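Local structure of FAD-binding PCMH-type domain-containing protein (Gibberella zeae, 6YJO) at residues 73-78 with 121-126; 246-251 with 306-311; 381-386 with 418-423. The protein binds FAD, held by two covalent links, and probably acts as an oxygen-dependent, FAD-linked oxidoreductase. All coordinates share one frame; numbering follows the deposited sequence.

Overall arrangement
Contact 1 comes first along the chain, then contact 2, then contact 3. Contact 1 joins two loops of the FAD-binding domain, next to the small parallel sheet of strands 71-73, 116-119 and 95-98. The other two lie across the chain's centre and share the seven-stranded antiparallel sheet: contact 3 pairs strands 380-386 and 417-423 within it, while contact 2 packs the end of helix 294-308 on strand 242-248 near one border. These two are about 18 Å apart between centres; contact 1's centre is about 32 Å and about 47 Å from those of contacts 3 and 2. M123 lies about 8 Å and L418 about 5 Å from FAD, consistent with a nucleotide between a FAD-binding and a substrate domain.

Contact 1: 73-78 with 121-126; sequences ALPTTV and DAMDTV
The backbones of 73-78 and 121-126, both irregular here, come closest where T76 and M123 face each other with CA atoms 5.2 Å apart, and no hydrogen bond joins them. M123 carries the contact by lying along the peptide chain of T76 and T77 instead of plugging into their side chains. With CG beside its own backbone N (chi1 -60°) the chain runs extended to SD, then bends at chi3 (53°), which turns the methyl along toward V78. Its CG lies 3.4 Å from T76 CA. Further along, SD packs on T77 N, and M123 CE reaches V78 N at 4.0 Å. An unbranched thioether suits this place, since, bent at chi3, it follows the backbone from T76 to V78.

One residue earlier, A122 presents only a methyl. Its CB sits 3.7 Å from P75 O and 4.0 Å from both L74 CD1 and T76 CG2, a methyl touching two others and a carbonyl oxygen. L74, its CG anti to the backbone N (chi1 -178°), brings CD1 to it. P75 restricts the backbone of the loop after strand 71-73 and rests on I118 and I81, while T77 is the N-cap of helix 78-90. On the other segment, D121 and D124 form salt bridges with R337 and R336.

The side chain of M123 is about 8 Å from the bound FAD, near the site without touching the nucleotide. Because the contact consists of van der Waals packing, of side chains on backbone and on each other, its fit depends on shape, and polar fixing of the loops comes from partners beyond the two segments.

Contact 2: 246-251 with 306-311; sequences IELDWN and GDLGAQ
L308 and W250 meet at an angle, the leucine reaching the indole at its edge and near the ring plane: L308 CD2 lies 3.8 Å from W250 CZ2, on the six-membered ring. The pyrrole side of the same indole is tied by water. W250 NE1 donates to a water at 3.0 Å, and that water donates in turn to L308 O at 2.8 Å, so one tryptophan meets both the side chain and the backbone of L308. Tryptophan suits the place because its benzo edge is apolar while the nearby NE1 can reach the water; A255 and L259 of helix 252-268 also touch the ring.

Beside this pair, A310 turns its methyl toward strand 242-248, where it touches both I246 CG2, at 3.9 Å from A310 CB, and L248 CD2. I246 CG2, anti to its own N, also comes within 3.4 Å of Q311 O. G309, just past helix 294-308, takes a positive phi (72°), which glycine tolerates, and the chain leaves toward A310 and Q311.

I286 of strand 283-290 also touches I246, L248 and L308. The contact thus combines dispersion with one water bridge, in which the water donates to L308 O near the helix's C-terminal end.

Contact 3: 381-386 with 418-423; sequences YILIDL and LWQFSD
A chi1 of 68° sets the ring of Y381 between its backbone N and carbonyl carbon and swings it across to S422, whose CB lies over one ring face, shifted toward the rim and nearest CZ of Y381 (3.5 Å): a CH-pi contact. The small CH2 suits this close approach, while S422 OG bonds to S347 OG. On the opposite, apolar face, I384 has CG1 beside its backbone N (chi1 -38°) and extends to CD1, 3.5 Å from W419 CZ3 over the face of the indole. Next to it, I382 CD1 approaches F421 CD2 at 3.9 Å, so beta-branched and aromatic residues fill that face.

The face of Y381 and S422 is more polar. There L383 and Q420 run side by side, with L383 CD1 3.7 Å from Q420 NE2, while Q420 OE1 bonds to Y104 OH. D385 lies alongside L418, and D385 OD1 accepts a hydrogen bond from Q276 NE2.

Six backbone hydrogen bonds pair the strands, from Y381 with S422 to D385 with L418. I382-F421 and I384-W419 are the intervening non-hydrogen-bonded pairs. This is regular antiparallel pairing within the seven-stranded sheet, whose D385 and L418 face adjoins the FAD-binding residues Y176 and Y457, consistent with the substrate-domain sheet of berberine-bridge-type flavoenzymes.

Contact 1: 73-78 with 121-126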
loop_
_atom_site.group_PDB
_atom_site.type_symbol
_atom_site.label_atom_id
_atom_site.label_comp_id
_atom_site.label_asym_id
_atom_site.label_seq_id
_atom_site.Cartn_x
_atom_site.Cartn_y
_atom_site.Cartn_z
ATOM N N ALA A 73 -16.374 5.642 15.811
ATOM C CA ALA A 73 -17.489 6.101 14.997
ATOM C C ALA A 73 -17.641 5.186 13.789
ATOM O O ALA A 73 -16.668 4.604 13.302
ATOM C CB ALA A 73 -17.285 7.546 14.539
ATOM N N LEU A 74 -18.879 5.041 13.329
ATOM C CA LEU A 74 -19.211 4.230 12.159
ATOM C C LEU A 74 -20.090 5.069 11.238
ATOM O O LEU A 74 -21.297 4.828 11.115
ATOM C CB LEU A 74 -19.901 2.931 12.576
ATOM C CG LEU A 74 -20.260 1.961 11.447
ATOM C CD1 LEU A 74 -19.028 1.601 10.623
ATOM C CD2 LEU A 74 -20.913 0.704 12.000
ATOM N N PRO A 75 -19.513 6.076 10.586
ATOM C CA PRO A 75 -20.309 6.956 9.727
ATOM C C PRO A 75 -20.783 6.243 8.470
ATOM O O PRO A 75 -20.229 5.228 8.046
ATOM C CB PRO A 75 -19.330 8.082 9.382
ATOM C CG PRO A 75 -17.992 7.423 9.438
ATOM C CD PRO A 75 -18.092 6.466 10.596
ATOM N N THR A 76 -21.841 6.799 7.876
ATOM C CA THR A 76 -22.261 6.426 6.534
ATOM C C THR A 76 -22.414 7.633 5.622
ATOM O O THR A 76 -22.712 7.455 4.436
ATOM C CB THR A 76 -23.588 5.648 6.564
ATOM O OG1 THR A 76 -24.652 6.519 6.966
ATOM C CG2 THR A 76 -23.493 4.467 7.521
ATOM N N THR A 77 -22.222 8.847 6.138
ATOM C CA THR A 77 -22.279 10.062 5.341
ATOM C C THR A 77 -21.068 10.927 5.651
ATOM O O THR A 77 -20.430 10.796 6.700
ATOM C CB THR A 77 -23.554 10.876 5.604
ATOM O OG1 THR A 77 -23.543 11.363 6.953
ATOM C CG2 THR A 77 -24.798 10.027 5.379
ATOM N N VAL A 78 -20.763 11.824 4.713
ATOM C CA VAL A 78 -19.684 12.784 4.929
ATOM C C VAL A 78 -19.960 13.623 6.166
ATOM O O VAL A 78 -19.031 14.010 6.886
ATOM C CB VAL A 78 -19.507 13.673 3.683
ATOM C CG1 VAL A 78 -18.228 14.487 3.795
ATOM C CG2 VAL A 78 -19.515 12.827 2.411
ATOM N N ASP A 121 -15.610 2.126 6.853
ATOM C CA ASP A 121 -15.845 0.877 6.134
ATOM C C ASP A 121 -17.266 0.787 5.581
ATOM O O ASP A 121 -17.490 0.133 4.556
ATOM C CB ASP A 121 -15.557 -0.304 7.067
ATOM C CG ASP A 121 -15.810 -1.652 6.414
ATOM O OD1 ASP A 121 -15.835 -1.723 5.167
ATOM O OD2 ASP A 121 -15.984 -2.644 7.156
ATOM N N ALA A 122 -18.239 1.421 6.241
ATOM C CA ALA A 122 -19.626 1.351 5.794
ATOM C C ALA A 122 -19.912 2.237 4.585
ATOM O O ALA A 122 -20.972 2.088 3.966
ATOM C CB ALA A 122 -20.568 1.728 6.943
ATOM N N MET A 123 -19.003 3.143 4.230
ATOM C CA MET A 123 -19.157 4.013 3.064
ATOM C C MET A 123 -18.312 3.418 1.943
ATOM O O MET A 123 -17.109 3.666 1.853
ATOM C CB MET A 123 -18.737 5.438 3.404
ATOM C CG MET A 123 -19.538 6.063 4.534
ATOM S SD MET A 123 -18.875 7.642 5.104
ATOM C CE MET A 123 -18.776 8.552 3.556
ATOM N N ASP A 124 -18.951 2.617 1.078
ATOM C CA ASP A 124 -18.230 1.879 0.046
ATOM C C ASP A 124 -18.890 1.980 -1.329
ATOM O O ASP A 124 -18.655 1.120 -2.183
ATOM C CB ASP A 124 -18.088 0.405 0.443
ATOM C CG ASP A 124 -19.424 -0.314 0.526
ATOM O OD1 ASP A 124 -20.467 0.313 0.247
ATOM O OD2 ASP A 124 -19.431 -1.515 0.872
ATOM N N THR A 125 -19.697 3.008 -1.574
ATOM C CA THR A 125 -20.397 3.106 -2.849
ATOM C C THR A 125 -19.430 3.494 -3.963
ATOM O O THR A 125 -18.699 4.485 -3.850
ATOM C CB THR A 125 -21.538 4.124 -2.753
ATOM O OG1 THR A 125 -22.448 3.729 -1.715
ATOM C CG2 THR A 125 -22.284 4.225 -4.078
ATOM N N VAL A 126 -19.426 2.702 -5.039
ATOM C CA VAL A 126 -18.670 2.997 -6.253
ATOM C C VAL A 126 -19.633 3.571 -7.282
ATOM O O VAL A 126 -20.800 3.168 -7.348
ATOM C CB VAL A 126 -17.967 1.742 -6.809
ATOM C CG1 VAL A 126 -17.206 2.079 -8.087
ATOM C CG2 VAL A 126 -17.035 1.135 -5.769
#

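Contact 2: 246-251 with 306-311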
loop_
_atom_site.group_PDB
_atom_site.type_symbol
_atom_site.label_atom_id
_atom_site.label_comp_id
_atom_site.label_asym_id
_atom_site.label_seq_id
_atom_site.Cartn_x
_atom_site.Cartn_y
_atom_site.Cartn_z
ATOM N N ILE A 246 7.240 -18.724 -12.958
ATOM C CA ILE A 246 8.461 -19.461 -13.270
ATOM C C ILE A 246 9.033 -19.933 -11.942
ATOM O O ILE A 246 9.456 -19.110 -11.120
ATOM C CB ILE A 246 9.494 -18.610 -14.026
ATOM C CG1 ILE A 246 8.935 -18.092 -15.356
ATOM C CG2 ILE A 246 10.760 -19.423 -14.248
ATOM C CD1 ILE A 246 8.684 -16.595 -15.363
ATOM N N GLU A 247 9.049 -21.244 -11.727
ATOM C CA GLU A 247 9.587 -21.818 -10.503
ATOM C C GLU A 247 11.087 -22.041 -10.643
ATOM O O GLU A 247 11.571 -22.483 -11.690
ATOM C CB GLU A 247 8.890 -23.139 -10.182
ATOM C CG GLU A 247 7.374 -23.039 -10.123
ATOM C CD GLU A 247 6.725 -24.357 -9.747
ATOM O OE1 GLU A 247 7.462 -25.335 -9.502
ATOM O OE2 GLU A 247 5.478 -24.414 -9.693
ATOM N N LEU A 248 11.821 -21.729 -9.577
ATOM C CA LEU A 248 13.271 -21.845 -9.567
ATOM C C LEU A 248 13.731 -22.423 -8.237
ATOM O O LEU A 248 12.978 -22.481 -7.262
ATOM C CB LEU A 248 13.949 -20.489 -9.794
ATOM C CG LEU A 248 13.666 -19.797 -11.126
ATOM C CD1 LEU A 248 12.742 -18.604 -10.913
ATOM C CD2 LEU A 248 14.973 -19.369 -11.774
ATOM N N ASP A 249 14.994 -22.873 -8.222
ATOM C CA ASP A 249 15.676 -23.298 -6.996
ATOM C C ASP A 249 17.145 -22.859 -7.105
ATOM O O ASP A 249 18.048 -23.651 -7.392
ATOM C CB ASP A 249 15.548 -24.800 -6.770
ATOM C CG ASP A 249 16.136 -25.232 -5.446
ATOM O OD1 ASP A 249 16.254 -24.379 -4.540
ATOM O OD2 ASP A 249 16.494 -26.418 -5.318
ATOM N N TRP A 250 17.375 -21.571 -6.865
ATOM C CA TRP A 250 18.713 -21.001 -6.922
ATOM C C TRP A 250 19.581 -21.481 -5.765
ATOM O O TRP A 250 19.094 -21.795 -4.676
ATOM C CB TRP A 250 18.642 -19.477 -6.860
ATOM C CG TRP A 250 18.186 -18.796 -8.104
ATOM C CD1 TRP A 250 18.205 -19.289 -9.375
ATOM C CD2 TRP A 250 17.640 -17.478 -8.189
ATOM N NE1 TRP A 250 17.704 -18.353 -10.247
ATOM C CE2 TRP A 250 17.349 -17.232 -9.544
ATOM C CE3 TRP A 250 17.371 -16.480 -7.248
ATOM C CZ2 TRP A 250 16.800 -16.029 -9.981
ATOM C CZ3 TRP A 250 16.827 -15.289 -7.682
ATOM C CH2 TRP A 250 16.547 -15.071 -9.037
ATOM N N ASN A 251 20.885 -21.530 -6.020
ATOM C CA ASN A 251 21.904 -21.489 -4.985
ATOM C C ASN A 251 22.450 -20.067 -4.892
ATOM O O ASN A 251 22.156 -19.218 -5.733
ATOM C CB ASN A 251 23.016 -22.502 -5.286
ATOM C CG ASN A 251 23.682 -22.266 -6.633
ATOM O OD1 ASN A 251 24.085 -21.152 -6.955
ATOM N ND2 ASN A 251 23.789 -23.318 -7.430
ATOM N N GLY A 306 16.641 -16.564 -20.930
ATOM C CA GLY A 306 17.953 -16.960 -21.415
ATOM C C GLY A 306 19.028 -16.801 -20.357
ATOM O O GLY A 306 19.818 -17.717 -20.114
ATOM N N ASP A 307 19.072 -15.630 -19.714
ATOM C CA ASP A 307 20.025 -15.424 -18.628
ATOM C C ASP A 307 19.778 -16.407 -17.492
ATOM O O ASP A 307 20.725 -16.911 -16.876
ATOM C CB ASP A 307 19.936 -13.986 -18.115
ATOM C CG ASP A 307 20.202 -12.961 -19.201
ATOM O OD1 ASP A 307 20.872 -13.309 -20.194
ATOM O OD2 ASP A 307 19.743 -11.806 -19.061
ATOM N N LEU A 308 18.507 -16.702 -17.205
ATOM C CA LEU A 308 18.173 -17.565 -16.079
ATOM C C LEU A 308 18.393 -19.038 -16.391
ATOM O O LEU A 308 18.725 -19.812 -15.485
ATOM C CB LEU A 308 16.716 -17.352 -15.664
ATOM C CG LEU A 308 16.356 -16.033 -14.978
ATOM C CD1 LEU A 308 14.882 -16.038 -14.595
ATOM C CD2 LEU A 308 17.234 -15.803 -13.758
ATOM N N GLY A 309 18.223 -19.443 -17.646
ATOM C CA GLY A 309 18.211 -20.858 -17.968
ATOM C C GLY A 309 16.949 -21.537 -17.485
ATOM O O GLY A 309 16.994 -22.700 -17.068
ATOM N N ALA A 310 15.819 -20.833 -17.534
ATOM C CA ALA A 310 14.569 -21.294 -16.952
ATOM C C ALA A 310 13.455 -21.185 -17.984
ATOM O O ALA A 310 13.624 -20.611 -19.063
ATOM C CB ALA A 310 14.217 -20.492 -15.689
ATOM N N GLN A 311 12.304 -21.750 -17.632
ATOM C CA GLN A 311 11.154 -21.816 -18.521
ATOM C C GLN A 311 9.888 -21.565 -17.718
ATOM O O GLN A 311 9.848 -21.791 -16.506
ATOM C CB GLN A 311 11.075 -23.181 -19.220
ATOM C CG GLN A 311 11.532 -24.335 -18.342
ATOM C CD GLN A 311 10.852 -25.642 -18.690
ATOM O OE1 GLN A 311 9.624 -25.727 -18.710
ATOM N NE2 GLN A 311 11.647 -26.672 -18.961
HETATM O O HOH W 1 18.795 -19.503 -12.741
#

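Contact 3: 381-386 with 418-423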
loop_
_atom_site.group_PDB
_atom_site.type_symbol
_atom_site.label_atom_id
_atom_site.label_comp_id
_atom_site.label_asym_id
_atom_site.label_seq_id
_atom_site.Cartn_x
_atom_site.Cartn_y
_atom_site.Cartn_z
ATOM N N TYR A 381 9.407 -14.468 3.960
ATOM C CA TYR A 381 9.461 -14.483 2.504
ATOM C C TYR A 381 9.749 -13.061 2.037
ATOM O O TYR A 381 9.646 -12.103 2.805
ATOM C CB TYR A 381 8.167 -15.028 1.883
ATOM C CG TYR A 381 6.955 -14.150 2.078
ATOM C CD1 TYR A 381 6.709 -13.073 1.234
ATOM C CD2 TYR A 381 6.046 -14.402 3.097
ATOM C CE1 TYR A 381 5.597 -12.267 1.406
ATOM C CE2 TYR A 381 4.932 -13.603 3.277
ATOM C CZ TYR A 381 4.712 -12.540 2.432
ATOM O OH TYR A 381 3.601 -11.749 2.620
ATOM N N ILE A 382 10.110 -12.935 0.761
ATOM C CA ILE A 382 10.524 -11.658 0.189
ATOM C C ILE A 382 9.882 -11.486 -1.182
ATOM O O ILE A 382 9.854 -12.421 -1.987
ATOM C CB ILE A 382 12.061 -11.565 0.091
ATOM C CG1 ILE A 382 12.678 -11.619 1.492
ATOM C CG2 ILE A 382 12.477 -10.293 -0.652
ATOM C CD1 ILE A 382 14.195 -11.674 1.512
ATOM N N LEU A 383 9.373 -10.282 -1.449
ATOM C CA LEU A 383 8.761 -9.937 -2.728
ATOM C C LEU A 383 9.499 -8.740 -3.311
ATOM O O LEU A 383 9.544 -7.673 -2.688
ATOM C CB LEU A 383 7.272 -9.619 -2.563
ATOM C CG LEU A 383 6.381 -10.740 -2.028
ATOM C CD1 LEU A 383 4.927 -10.305 -1.996
ATOM C CD2 LEU A 383 6.547 -11.996 -2.859
ATOM N N ILE A 384 10.078 -8.920 -4.497
ATOM C CA ILE A 384 10.819 -7.872 -5.191
ATOM C C ILE A 384 10.063 -7.573 -6.479
ATOM O O ILE A 384 10.187 -8.306 -7.467
ATOM C CB ILE A 384 12.267 -8.273 -5.484
ATOM C CG1 ILE A 384 12.847 -9.069 -4.315
ATOM C CG2 ILE A 384 13.113 -7.038 -5.748
ATOM C CD1 ILE A 384 14.321 -9.381 -4.468
ATOM N N ASP A 385 9.279 -6.500 -6.478
ATOM C CA ASP A 385 8.569 -6.082 -7.677
ATOM C C ASP A 385 9.501 -5.308 -8.598
ATOM O O ASP A 385 10.366 -4.556 -8.140
ATOM C CB ASP A 385 7.370 -5.208 -7.311
ATOM C CG ASP A 385 6.286 -5.975 -6.584
ATOM O OD1 ASP A 385 5.572 -6.764 -7.239
ATOM O OD2 ASP A 385 6.146 -5.788 -5.357
ATOM N N LEU A 386 9.326 -5.500 -9.902
ATOM C CA LEU A 386 9.941 -4.614 -10.883
ATOM C C LEU A 386 9.079 -3.359 -10.963
ATOM O O LEU A 386 7.956 -3.396 -11.477
ATOM C CB LEU A 386 10.081 -5.314 -12.231
ATOM C CG LEU A 386 10.876 -6.627 -12.194
ATOM C CD1 LEU A 386 11.263 -7.068 -13.602
ATOM C CD2 LEU A 386 12.116 -6.513 -11.304
ATOM N N LEU A 418 10.996 -2.561 -5.802
ATOM C CA LEU A 418 10.152 -2.454 -4.615
ATOM C C LEU A 418 10.280 -3.754 -3.832
ATOM O O LEU A 418 9.638 -4.755 -4.162
ATOM C CB LEU A 418 8.699 -2.172 -4.991
ATOM C CG LEU A 418 7.689 -2.329 -3.852
ATOM C CD1 LEU A 418 8.024 -1.380 -2.705
ATOM C CD2 LEU A 418 6.259 -2.112 -4.339
ATOM N N TRP A 419 11.108 -3.729 -2.792
ATOM C CA TRP A 419 11.288 -4.892 -1.937
ATOM C C TRP A 419 10.239 -4.912 -0.836
ATOM O O TRP A 419 9.872 -3.868 -0.291
ATOM C CB TRP A 419 12.677 -4.886 -1.300
ATOM C CG TRP A 419 13.827 -4.791 -2.256
ATOM C CD1 TRP A 419 14.094 -3.773 -3.127
ATOM C CD2 TRP A 419 14.893 -5.736 -2.407
ATOM N NE1 TRP A 419 15.248 -4.036 -3.823
ATOM C CE2 TRP A 419 15.760 -5.234 -3.400
ATOM C CE3 TRP A 419 15.195 -6.962 -1.806
ATOM C CZ2 TRP A 419 16.907 -5.916 -3.804
ATOM C CZ3 TRP A 419 16.335 -7.635 -2.206
ATOM C CH2 TRP A 419 17.175 -7.112 -3.195
ATOM N N GLN A 420 9.760 -6.105 -0.505
ATOM C CA GLN A 420 8.988 -6.311 0.710
ATOM C C GLN A 420 9.557 -7.509 1.450
ATOM O O GLN A 420 9.773 -8.570 0.855
ATOM C CB GLN A 420 7.499 -6.527 0.425
ATOM C CG GLN A 420 6.654 -6.468 1.687
ATOM C CD GLN A 420 5.198 -6.814 1.457
ATOM O OE1 GLN A 420 4.359 -6.616 2.337
ATOM N NE2 GLN A 420 4.891 -7.340 0.279
ATOM N N PHE A 421 9.819 -7.330 2.740
ATOM C CA PHE A 421 10.279 -8.399 3.615
ATOM C C PHE A 421 9.171 -8.679 4.617
ATOM O O PHE A 421 8.729 -7.764 5.319
ATOM C CB PHE A 421 11.567 -8.012 4.343
ATOM C CG PHE A 421 12.619 -7.400 3.453
ATOM C CD1 PHE A 421 12.509 -6.087 3.023
ATOM C CD2 PHE A 421 13.736 -8.127 3.079
ATOM C CE1 PHE A 421 13.480 -5.519 2.217
ATOM C CE2 PHE A 421 14.712 -7.564 2.276
ATOM C CZ PHE A 421 14.583 -6.258 1.846
ATOM N N SER A 422 8.715 -9.926 4.679
ATOM C CA SER A 422 7.673 -10.316 5.615
ATOM C C SER A 422 8.127 -11.501 6.459
ATOM O O SER A 422 9.014 -12.271 6.079
ATOM C CB SER A 422 6.366 -10.663 4.890
ATOM O OG SER A 422 5.777 -9.502 4.329
ATOM N N ASP A 423 7.508 -11.621 7.631
ATOM C CA ASP A 423 7.730 -12.748 8.530
ATOM C C ASP A 423 6.412 -13.042 9.222
ATOM O O ASP A 423 5.836 -12.155 9.859
ATOM C CB ASP A 423 8.827 -12.440 9.553
ATOM C CG ASP A 423 8.998 -13.542 10.588
ATOM O OD1 ASP A 423 8.017 -13.878 11.288
ATOM O OD2 ASP A 423 10.120 -14.078 10.701
#